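Local coordinates for conserved domain protein (Streptococcus pneumoniae, PDB 2I7R) that is of unknown function but belongs to the glyoxalase/bleomycin resistance protein/dioxygenase superfamily and forms a two-chain assembly, at residues A[86-91]-A[100-105]; A[65-70]-A[110-115]. All coordinates share one frame; numbering follows the deposited sequence.

Interaction 1 (A[86-91]-A[100-105]); sequences IKVLHG and ESLLVQ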
loop_
_atom_site.group_PDB
_atom_site.type_symbol
_atom_site.label_atom_id
_atom_site.label_comp_id
_atom_site.label_asym_id
_atom_site.label_seq_id
_atom_site.Cartn_x
_atom_site.Cartn_y
_atom_site.Cartn_z
ATOM N N ILE A 86 7.707 20.667 2.549
ATOM C CA ILE A 86 6.647 19.673 2.304
ATOM C C ILE A 86 5.315 20.000 2.999
ATOM O O ILE A 86 5.318 20.443 4.141
ATOM C CB ILE A 86 7.115 18.290 2.739
ATOM C CG1 ILE A 86 8.432 17.934 2.005
ATOM C CG2 ILE A 86 6.017 17.271 2.518
ATOM C CD1 ILE A 86 8.322 18.033 0.454
ATOM N N LYS A 87 4.190 19.789 2.317
ATOM C CA LYS A 87 2.881 20.039 2.913
ATOM C C LYS A 87 2.623 19.065 4.057
ATOM O O LYS A 87 2.528 17.851 3.840
ATOM C CB LYS A 87 1.747 19.973 1.880
ATOM C CG LYS A 87 0.335 20.256 2.446
ATOM C CD LYS A 87 0.271 21.635 3.110
ATOM C CE LYS A 87 -1.110 22.046 3.684
ATOM N NZ LYS A 87 -0.909 23.072 4.808
ATOM N N VAL A 88 2.512 19.619 5.263
ATOM C CA VAL A 88 2.158 18.851 6.434
ATOM C C VAL A 88 0.657 18.942 6.606
ATOM O O VAL A 88 0.110 20.034 6.766
ATOM C CB VAL A 88 2.907 19.322 7.704
ATOM C CG1 VAL A 88 2.371 18.594 8.935
ATOM C CG2 VAL A 88 4.420 19.070 7.557
ATOM N N LEU A 89 0.000 17.787 6.557
ATOM C CA LEU A 89 -1.449 17.706 6.654
ATOM C C LEU A 89 -1.963 17.672 8.102
ATOM O O LEU A 89 -3.068 18.128 8.356
ATOM C CB LEU A 89 -1.978 16.491 5.865
ATOM C CG LEU A 89 -1.748 16.507 4.349
ATOM C CD1 LEU A 89 -2.212 15.218 3.718
ATOM C CD2 LEU A 89 -2.445 17.717 3.683
ATOM N N HIS A 90 -1.179 17.098 9.023
ATOM C CA HIS A 90 -1.529 17.037 10.448
ATOM C C HIS A 90 -0.183 16.940 11.155
ATOM O O HIS A 90 0.557 15.997 10.898
ATOM C CB HIS A 90 -2.427 15.796 10.736
ATOM C CG HIS A 90 -3.455 16.007 11.804
ATOM N ND1 HIS A 90 -3.503 15.237 12.952
ATOM C CD2 HIS A 90 -4.482 16.890 11.903
ATOM C CE1 HIS A 90 -4.510 15.643 13.718
ATOM N NE2 HIS A 90 -5.119 16.643 13.106
ATOM N N GLY A 91 0.143 17.948 11.978
ATOM C CA GLY A 91 1.470 18.141 12.648
ATOM C C GLY A 91 1.578 17.041 13.658
ATOM O O GLY A 91 0.613 16.265 13.776
ATOM N N GLU A 100 2.089 8.472 18.342
ATOM C CA GLU A 100 2.362 9.796 17.814
ATOM C C GLU A 100 2.436 9.680 16.280
ATOM O O GLU A 100 3.050 8.753 15.759
ATOM C CB GLU A 100 3.669 10.344 18.376
ATOM C CG GLU A 100 3.894 11.822 18.068
ATOM C CD GLU A 100 5.345 12.244 18.256
ATOM O OE1 GLU A 100 6.213 11.435 18.695
ATOM O OE2 GLU A 100 5.608 13.421 17.972
ATOM N N SER A 101 1.796 10.604 15.577
ATOM C CA SER A 101 1.849 10.585 14.123
ATOM C C SER A 101 1.982 11.962 13.491
ATOM O O SER A 101 1.758 12.970 14.114
ATOM C CB SER A 101 0.637 9.848 13.544
ATOM O OG SER A 101 -0.520 10.631 13.692
ATOM N N LEU A 102 2.358 11.940 12.227
ATOM C CA LEU A 102 2.631 13.110 11.408
ATOM C C LEU A 102 2.184 12.706 10.003
ATOM O O LEU A 102 2.724 11.760 9.415
ATOM C CB LEU A 102 4.133 13.410 11.400
ATOM C CG LEU A 102 4.695 14.414 10.391
ATOM C CD1 LEU A 102 4.103 15.812 10.663
ATOM C CD2 LEU A 102 6.238 14.420 10.440
ATOM N N LEU A 103 1.201 13.426 9.490
ATOM C CA LEU A 103 0.638 13.172 8.174
ATOM C C LEU A 103 1.125 14.184 7.162
ATOM O O LEU A 103 0.991 15.390 7.386
ATOM C CB LEU A 103 -0.881 13.213 8.259
ATOM C CG LEU A 103 -1.185 11.747 8.530
ATOM C CD1 LEU A 103 -1.870 11.552 9.857
ATOM C CD2 LEU A 103 -1.894 11.074 7.331
ATOM N N VAL A 104 1.704 13.697 6.065
ATOM C CA VAL A 104 2.287 14.605 5.066
ATOM C C VAL A 104 1.753 14.325 3.661
ATOM O O VAL A 104 1.408 13.198 3.346
ATOM C CB VAL A 104 3.858 14.613 5.100
ATOM C CG1 VAL A 104 4.340 14.512 6.531
ATOM C CG2 VAL A 104 4.434 13.491 4.309
ATOM N N GLN A 105 1.655 15.369 2.842
ATOM C CA GLN A 105 1.172 15.210 1.491
ATOM C C GLN A 105 2.333 14.684 0.692
ATOM O O GLN A 105 3.382 15.335 0.643
ATOM C CB GLN A 105 0.698 16.549 0.906
ATOM C CG GLN A 105 0.043 16.436 -0.484
ATOM C CD GLN A 105 -1.150 15.472 -0.476
ATOM O OE1 GLN A 105 -2.191 15.719 0.158
ATOM N NE2 GLN A 105 -0.990 14.356 -1.162
#
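Leu89 and Gln105 meet on one side of the hairpin, their side chains slanting across each other so that one methyl of the leucine, CD1, rests 3.6 Å from the amide oxygen OE1 of Gln105, whose chain is bent at its second torsion. CG of Leu89 lies trans to its own carbonyl carbon (chi1 -64°), which carries the isobutyl group back over the peptide between Val104 and Gln105. The methylene CB of Gln105 packs 3.7 Å from CB of Lys87; beyond that point the lysine chain leads away from the strand. On the other side, Val88 and Leu102 cross at about a right angle, with CG1 of the valine against CD1 of the leucine at 3.7 Å. At the start of 86-91, the branch methyl CG2 of Ile86 comes to 3.8 Å from the carbonyl O of Gln105.

The backbone beneath these side chains illustrates a classic beta bulge in an antiparallel hairpin of the glyoxalase-type fold. Two successive residues, Leu89 and His90, face the single residue Leu103, whose O accepts from both Leu89 N (2.7 Å) and His90 N (3.2 Å). The two donors arrive from the same face of the carbonyl plane, and the bond from Leu89 is the more bent, with 141° at its hydrogen. In return, Leu103 N donates to His90 O in the carbonyl plane, while Gln105 N reaches Lys87 O at 2.8 Å in a nearly straight bond.

At the bulge CB of His90 comes to 3.9 Å from CB of Leu103, although the imidazole turns away from the strand. Leu89 and Leu103 also pack on Val56 of the second subunit, whereas Val88 touches Asn82 and Leu102 touches Tyr78, both on helix 74-84.

Interaction 2 (A[65-70]-A[110-115]); sequences IIIHIE and LVLDFY
Ile67 and Ile69 are stitched to strand 111-115 by four backbone hydrogen bonds in parallel register: their N atoms donate to Val111 O and Asp113 O, and their O atoms accept from Asp113 N and Tyr115 N. The shortest joins Ile69 N to Asp113 O at 2.6 Å.

The polar side-chain bond is between neighbours across the sheet. His68 ND1 donates to Asp113 OD2 at 2.7 Å, meeting the anti lone pair of the carboxylate, whose plane stands 83° from that of the imidazole. Because Asp113 OD1 accepts from Leu102 N and His68 NE2 bonds to Asp10 of the second subunit, both groups are held at two points, which should restrict their rotation.

Aromatic contacts follow on the same face. The His68 ring turns an edge to the face of Tyr115 in a T-shaped pair, centroids 5.9 Å apart. Tyr115 CG sits between its backbone N and carbonyl carbon (chi1 81°), swinging the phenol across toward 65-70, where Glu70 CG sits over one face of the ring, offset toward the rim, and Glu70 CB makes an off-centre CH-pi contact. Asn7 of the second subunit bonds to both Tyr115 OH and Glu70 OE1.

Apolar packing fills the reverse face. Ile69 CD1 lies 4.0 Å from both Leu112 CD2 and Phe114 CE1, and Leu110 CD2 touches the CD1 methyls of Ile65 and Ile67.

Leu27 of helix 16-27 and Leu9 and Ile11 of strand 5-12 pack against that apolar layer. Strand 100-105 flanks 111-115, while 65-70 pairs antiparallel with a strand of the second subunit, carrying the sheet across the interface.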
loop_
_atom_site.group_PDB
_atom_site.type_symbol
_atom_site.label_atom_id
_atom_site.label_comp_id
_atom_site.label_asym_id
_atom_site.label_seq_id
_atom_site.Cartn_x
_atom_site.Cartn_y
_atom_site.Cartn_z
ATOM N N ILE A 65 -5.335 6.562 -0.323
ATOM C CA ILE A 65 -4.556 5.702 0.564
ATOM C C ILE A 65 -3.697 6.510 1.522
ATOM O O ILE A 65 -3.410 7.682 1.282
ATOM C CB ILE A 65 -3.663 4.668 -0.205
ATOM C CG1 ILE A 65 -2.363 5.331 -0.696
ATOM C CG2 ILE A 65 -4.523 3.906 -1.313
ATOM C CD1 ILE A 65 -1.385 4.394 -1.471
ATOM N N ILE A 66 -3.330 5.869 2.621
ATOM C CA ILE A 66 -2.315 6.393 3.539
ATOM C C ILE A 66 -1.283 5.282 3.732
ATOM O O ILE A 66 -1.621 4.140 4.032
ATOM C CB ILE A 66 -2.943 6.836 4.904
ATOM C CG1 ILE A 66 -3.948 7.994 4.661
ATOM C CG2 ILE A 66 -1.871 7.238 5.901
ATOM C CD1 ILE A 66 -4.743 8.436 5.871
ATOM N N ILE A 67 -0.027 5.649 3.512
ATOM C CA ILE A 67 1.118 4.758 3.645
ATOM C C ILE A 67 1.746 5.123 4.980
ATOM O O ILE A 67 2.308 6.230 5.110
ATOM C CB ILE A 67 2.138 5.038 2.506
ATOM C CG1 ILE A 67 1.643 4.492 1.139
ATOM C CG2 ILE A 67 3.491 4.542 2.868
ATOM C CD1 ILE A 67 2.420 5.150 -0.015
ATOM N N HIS A 68 1.632 4.226 5.964
ATOM C CA HIS A 68 2.162 4.473 7.318
ATOM C C HIS A 68 3.552 3.901 7.458
ATOM O O HIS A 68 3.779 2.717 7.184
ATOM C CB HIS A 68 1.283 3.872 8.422
ATOM C CG HIS A 68 -0.140 4.351 8.420
ATOM N ND1 HIS A 68 -0.598 5.342 9.262
ATOM C CD2 HIS A 68 -1.213 3.945 7.706
ATOM C CE1 HIS A 68 -1.879 5.565 9.024
ATOM N NE2 HIS A 68 -2.285 4.706 8.106
ATOM N N ILE A 69 4.470 4.737 7.939
ATOM C CA ILE A 69 5.854 4.345 8.128
ATOM C C ILE A 69 6.224 4.500 9.592
ATOM O O ILE A 69 6.209 5.629 10.146
ATOM C CB ILE A 69 6.821 5.157 7.230
ATOM C CG1 ILE A 69 6.409 4.997 5.757
ATOM C CG2 ILE A 69 8.328 4.718 7.465
ATOM C CD1 ILE A 69 7.036 5.991 4.806
ATOM N N GLU A 70 6.513 3.373 10.240
ATOM C CA GLU A 70 6.936 3.432 11.627
ATOM C C GLU A 70 8.395 3.926 11.747
ATOM O O GLU A 70 9.305 3.418 11.088
ATOM C CB GLU A 70 6.753 2.094 12.331
ATOM C CG GLU A 70 6.659 2.268 13.855
ATOM C CD GLU A 70 6.239 1.005 14.582
ATOM O OE1 GLU A 70 6.121 -0.067 13.933
ATOM O OE2 GLU A 70 6.034 1.100 15.813
ATOM N N LEU A 110 -0.422 10.867 -3.104
ATOM C CA LEU A 110 -0.074 9.964 -1.970
ATOM C C LEU A 110 -0.055 10.765 -0.695
ATOM O O LEU A 110 0.309 11.936 -0.737
ATOM C CB LEU A 110 1.290 9.302 -2.113
ATOM C CG LEU A 110 1.434 8.432 -3.363
ATOM C CD1 LEU A 110 2.868 8.241 -3.708
ATOM C CD2 LEU A 110 0.694 7.158 -3.156
ATOM N N VAL A 111 -0.432 10.113 0.402
ATOM C CA VAL A 111 -0.391 10.659 1.757
ATOM C C VAL A 111 0.445 9.696 2.620
ATOM O O VAL A 111 0.276 8.469 2.580
ATOM C CB VAL A 111 -1.832 10.806 2.381
ATOM C CG1 VAL A 111 -1.763 11.235 3.875
ATOM C CG2 VAL A 111 -2.779 11.761 1.520
ATOM N N LEU A 112 1.358 10.256 3.385
ATOM C CA LEU A 112 2.270 9.432 4.172
ATOM C C LEU A 112 2.067 9.772 5.635
ATOM O O LEU A 112 1.826 10.940 5.979
ATOM C CB LEU A 112 3.738 9.625 3.750
ATOM C CG LEU A 112 4.094 8.966 2.390
ATOM C CD1 LEU A 112 3.644 9.833 1.236
ATOM C CD2 LEU A 112 5.609 8.671 2.262
ATOM N N ASP A 113 2.154 8.747 6.478
ATOM C CA ASP A 113 2.158 8.943 7.931
ATOM C C ASP A 113 3.466 8.418 8.488
ATOM O O ASP A 113 3.794 7.251 8.307
ATOM C CB ASP A 113 0.964 8.214 8.562
ATOM C CG ASP A 113 0.955 8.272 10.085
ATOM O OD1 ASP A 113 1.441 9.261 10.653
ATOM O OD2 ASP A 113 0.454 7.325 10.707
ATOM N N PHE A 114 4.239 9.303 9.113
ATOM C CA PHE A 114 5.387 8.895 9.917
ATOM C C PHE A 114 4.918 8.802 11.385
ATOM O O PHE A 114 4.519 9.806 11.972
ATOM C CB PHE A 114 6.537 9.893 9.746
ATOM C CG PHE A 114 7.022 10.022 8.316
ATOM C CD1 PHE A 114 8.049 9.214 7.846
ATOM C CD2 PHE A 114 6.438 10.937 7.444
ATOM C CE1 PHE A 114 8.514 9.338 6.525
ATOM C CE2 PHE A 114 6.890 11.074 6.115
ATOM C CZ PHE A 114 7.920 10.274 5.650
ATOM N N TYR A 115 4.949 7.597 11.957
ATOM C CA TYR A 115 4.354 7.368 13.267
ATOM C C TYR A 115 5.232 6.493 14.186
ATOM O O TYR A 115 6.131 5.815 13.726
ATOM C CB TYR A 115 2.920 6.770 13.138
ATOM C CG TYR A 115 2.894 5.266 12.878
ATOM C CD1 TYR A 115 2.538 4.363 13.878
ATOM C CD2 TYR A 115 3.257 4.758 11.629
ATOM C CE1 TYR A 115 2.536 2.980 13.629
ATOM C CE2 TYR A 115 3.242 3.413 11.370
ATOM C CZ TYR A 115 2.883 2.524 12.370
ATOM O OH TYR A 115 2.913 1.187 12.074
#

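Both contacts belong to one mixed sheet, with four strands within this chain in the order 65-70, 111-116, 100-105, 88-94, and show strand pairing at two depths of the same fold. Interaction 2 is the buried one, its centre about 6 Å from the centre of the chain, with regular parallel pairing, isoleucine-rich packing and a polar cluster shared with the second subunit. Interaction 1, its centre about 12 Å from that point, is partly buried: an antiparallel edge pairing interrupted by a bulge, with Lys87 and His90 exposed. Strands 100-105 and 111-116 join them directly, through probable hydrogen bonds from Val104 N to Leu112 O and from Phe114 N to Leu102 O. Along the chain, interaction 1 is nested within the loop that interaction 2 closes.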